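Local structure of GTN Reductase (5N6G) at residues A[175-180]-A[225-230]. The protein probably reduces carbon-carbon double bonds of activated alkenes as an FMN-dependent ene-reductase of the Old Yellow Enzyme family. Numbering follows the deposited sequence.
Sequences VEIHAA and GRTGIR. With FMN (flavin mononucleotide), chain B; 8OZ (2-Phenylacrylic acid), chain C.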
loop_
_atom_site.group_PDB
_atom_site.type_symbol
_atom_site.label_atom_id
_atom_site.label_comp_id
_atom_site.label_asym_id
_atom_site.label_seq_id
_atom_site.Cartn_x
_atom_site.Cartn_y
_atom_site.Cartn_z
ATOM N N VAL A 175 0.342 -8.043 -7.049
ATOM C CA VAL A 175 0.665 -6.702 -6.585
ATOM C C VAL A 175 -0.550 -6.076 -5.924
ATOM O O VAL A 175 -1.703 -6.364 -6.269
ATOM C CB VAL A 175 1.157 -5.761 -7.705
ATOM C CG1 VAL A 175 2.367 -6.365 -8.419
ATOM C CG2 VAL A 175 0.064 -5.414 -8.697
ATOM N N GLU A 176 -0.270 -5.183 -4.992
ATOM C CA GLU A 176 -1.243 -4.243 -4.464
ATOM C C GLU A 176 -0.867 -2.861 -4.975
ATOM O O GLU A 176 0.208 -2.351 -4.648
ATOM C CB GLU A 176 -1.270 -4.258 -2.935
ATOM C CG GLU A 176 -2.210 -3.220 -2.338
ATOM C CD GLU A 176 -2.325 -3.299 -0.818
ATOM O OE1 GLU A 176 -3.100 -4.148 -0.285
ATOM O OE2 GLU A 176 -1.663 -2.470 -0.152
ATOM N N ILE A 177 -1.746 -2.248 -5.754
ATOM C CA ILE A 177 -1.500 -0.878 -6.192
ATOM C C ILE A 177 -1.708 0.048 -5.001
ATOM O O ILE A 177 -2.780 0.069 -4.396
ATOM C CB ILE A 177 -2.430 -0.505 -7.354
ATOM C CG1 ILE A 177 -2.114 -1.319 -8.599
ATOM C CG2 ILE A 177 -2.306 0.959 -7.664
ATOM C CD1 ILE A 177 -3.274 -1.379 -9.604
ATOM N N HIS A 178 -0.689 0.833 -4.656
ATOM C CA HIS A 178 -0.829 1.823 -3.588
ATOM C C HIS A 178 -1.630 3.012 -4.095
ATOM O O HIS A 178 -1.099 3.892 -4.781
ATOM C CB HIS A 178 0.528 2.280 -3.088
ATOM C CG HIS A 178 0.487 2.930 -1.744
ATOM N ND1 HIS A 178 -0.641 3.541 -1.240
ATOM C CD2 HIS A 178 1.438 3.047 -0.785
ATOM C CE1 HIS A 178 -0.393 3.985 -0.020
ATOM N NE2 HIS A 178 0.867 3.711 0.274
ATOM N N ALA A 179 -2.909 3.074 -3.737
ATOM C CA ALA A 179 -3.760 4.182 -4.147
ATOM C C ALA A 179 -4.325 4.880 -2.924
ATOM O O ALA A 179 -5.454 5.391 -2.941
ATOM C CB ALA A 179 -4.880 3.711 -5.065
ATOM N N ALA A 180 -3.519 4.939 -1.870
ATOM C CA ALA A 180 -3.933 5.368 -0.557
ATOM C C ALA A 180 -2.961 6.423 -0.011
ATOM O O ALA A 180 -1.986 6.811 -0.658
ATOM C CB ALA A 180 -4.034 4.158 0.396
ATOM N N GLY A 225 -6.586 -11.083 -11.910
ATOM C CA GLY A 225 -6.626 -11.978 -10.761
ATOM C C GLY A 225 -5.383 -11.951 -9.893
ATOM O O GLY A 225 -5.352 -12.636 -8.858
ATOM N N ARG A 226 -4.339 -11.236 -10.312
ATOM C CA ARG A 226 -3.163 -11.034 -9.477
ATOM C C ARG A 226 -3.002 -9.565 -9.100
ATOM O O ARG A 226 -1.913 -9.170 -8.654
ATOM C CB ARG A 226 -1.892 -11.544 -10.167
ATOM C CG ARG A 226 -1.998 -13.021 -10.469
ATOM C CD ARG A 226 -0.679 -13.674 -10.808
ATOM N NE ARG A 226 -0.879 -15.128 -10.882
ATOM C CZ ARG A 226 -0.841 -15.971 -9.844
ATOM N NH1 ARG A 226 -0.580 -15.546 -8.610
ATOM N NH2 ARG A 226 -1.054 -17.267 -10.042
ATOM N N THR A 227 -4.042 -8.752 -9.308
ATOM C CA THR A 227 -4.010 -7.306 -9.077
ATOM C C THR A 227 -4.987 -6.921 -7.976
ATOM O O THR A 227 -6.183 -7.208 -8.075
ATOM C CB THR A 227 -4.345 -6.540 -10.359
ATOM O OG1 THR A 227 -3.462 -6.947 -11.415
ATOM C CG2 THR A 227 -4.223 -5.049 -10.130
ATOM N N GLY A 228 -4.479 -6.264 -6.927
ATOM C CA GLY A 228 -5.322 -5.644 -5.918
ATOM C C GLY A 228 -4.979 -4.171 -5.767
ATOM O O GLY A 228 -4.122 -3.638 -6.468
ATOM N N ILE A 229 -5.703 -3.507 -4.873
ATOM C CA ILE A 229 -5.524 -2.065 -4.716
ATOM C C ILE A 229 -5.819 -1.700 -3.275
ATOM O O ILE A 229 -6.730 -2.258 -2.659
ATOM C CB ILE A 229 -6.435 -1.282 -5.688
ATOM C CG1 ILE A 229 -6.165 0.221 -5.640
ATOM C CG2 ILE A 229 -7.909 -1.633 -5.455
ATOM C CD1 ILE A 229 -6.687 0.956 -6.863
ATOM N N ARG A 230 -5.087 -0.726 -2.750
ATOM C CA ARG A 230 -5.345 -0.188 -1.420
ATOM C C ARG A 230 -5.958 1.204 -1.530
ATOM O O ARG A 230 -5.427 2.063 -2.238
ATOM C CB ARG A 230 -4.058 -0.127 -0.592
ATOM C CG ARG A 230 -4.351 0.151 0.873
ATOM C CD ARG A 230 -3.144 0.058 1.759
ATOM N NE ARG A 230 -3.511 -0.511 3.050
ATOM C CZ ARG A 230 -2.939 -0.223 4.214
ATOM N NH1 ARG A 230 -2.007 0.696 4.301
ATOM N NH2 ARG A 230 -3.331 -0.864 5.301
HETATM N N1 FMN B . 0.636 1.975 4.622
HETATM C C2 FMN B . 0.864 1.709 3.295
HETATM O O2 FMN B . -0.073 1.628 2.469
HETATM N N3 FMN B . 2.154 1.493 2.860
HETATM C C4 FMN B . 3.293 1.560 3.640
HETATM O O4 FMN B . 4.398 1.305 3.161
HETATM C C4A FMN B . 3.046 1.873 5.030
HETATM N N5 FMN B . 4.071 1.921 5.844
HETATM C C5A FMN B . 3.809 2.061 7.196
HETATM C C6 FMN B . 4.875 1.999 8.086
HETATM C C7 FMN B . 4.660 2.017 9.457
HETATM C C7M FMN B . 5.847 1.914 10.382
HETATM C C8 FMN B . 3.357 2.109 9.959
HETATM C C8M FMN B . 3.084 2.068 11.437
HETATM C C9 FMN B . 2.285 2.196 9.074
HETATM C C9A FMN B . 2.506 2.162 7.697
HETATM N N10 FMN B . 1.435 2.132 6.778
HETATM C C10 FMN B . 1.673 2.018 5.436
HETATM C "C1'" FMN B . 0.065 2.038 7.305
HETATM C "C2'" FMN B . -0.251 0.614 7.745
HETATM O "O2'" FMN B . -0.266 -0.271 6.619
HETATM C "C3'" FMN B . -1.585 0.495 8.482
HETATM O "O3'" FMN B . -2.630 1.018 7.665
HETATM C "C4'" FMN B . -1.610 1.225 9.824
HETATM O "O4'" FMN B . -0.494 0.828 10.624
HETATM C "C5'" FMN B . -2.915 1.013 10.569
HETATM O "O5'" FMN B . -3.092 -0.381 10.890
HETATM P P FMN B . -2.863 -1.022 12.364
HETATM O O1P FMN B . -3.876 -0.342 13.261
HETATM O O2P FMN B . -1.444 -0.642 12.753
HETATM O O3P FMN B . -3.081 -2.478 12.175
HETATM C C4 8OZ C . 4.979 5.614 7.092
HETATM C C5 8OZ C . 6.191 6.185 6.781
HETATM C C6 8OZ C . 6.529 6.390 5.462
HETATM C C7 8OZ C . 5.665 6.008 4.451
HETATM C C8 8OZ C . 2.093 5.152 3.752
HETATM C C 8OZ C . 4.083 4.261 2.626
HETATM O O 8OZ C . 1.336 4.624 2.973
HETATM C C1 8OZ C . 3.569 4.899 3.667
HETATM C C2 8OZ C . 4.447 5.414 4.754
HETATM C C3 8OZ C . 4.104 5.233 6.091
HETATM O O1 8OZ C . 1.680 5.977 4.683
#
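Glu176 and Arg230 run across one another on the inner side of a parallel strand pair, the carboxylate lying against the aliphatic part of the arginine: Glu176 OE2 is 3.4 Å from Arg230 CB. Although the carboxylate and guanidinium planes are only 12° apart, OE2 stands well out of the guanidinium plane and 4.2 Å from Arg230 NE, so no N-H points at it and any attraction is probably one of charge alone. The Glu176 oxygens are engaged elsewhere, OE1 by His265 ND1 and OE2, weakly, by Gln97 NE2. The guanidinium, for its part, is turned to the cofactor. With CG anti to the backbone N (chi1 -168°) and a bend at chi3, the arginine carries NH1 to FMN O2, at 2.8 Å, while NH2 bonds the ribityl O3'; weaker bonds run from NH1 to O2' and O3'.

The strands 174-178 and 227-231 are the fourth and fifth of the eight-stranded TIM barrel. Toward the barrel interior stand Glu176, His178 and Arg230, with Gly228 beside Glu176. Outward, Ile177 CD1 meets the Thr227 methyl CG2 at 3.8 Å and Ile229 CD1 lies against Ala179 CB, while Val175 and Thr227 pack on helix 204-222. Between the two layers a parallel ladder ties the backbones, its straightest bond from Ile177 N to Gly228 O (177°).

At the mouth of the barrel His178 gives NE2 to the carboxylate oxygen O of 2-phenylacrylic acid, 2.9 Å away near the ring plane. On the other ring nitrogen, ND1 accepts the backbone N-H of Ala180 within that plane, a bond that helps fix the ring's rotation and leaves NE2 as donor to the ligand; Trp99 stacks on the imidazole and Tyr183 meets it edge-to-face.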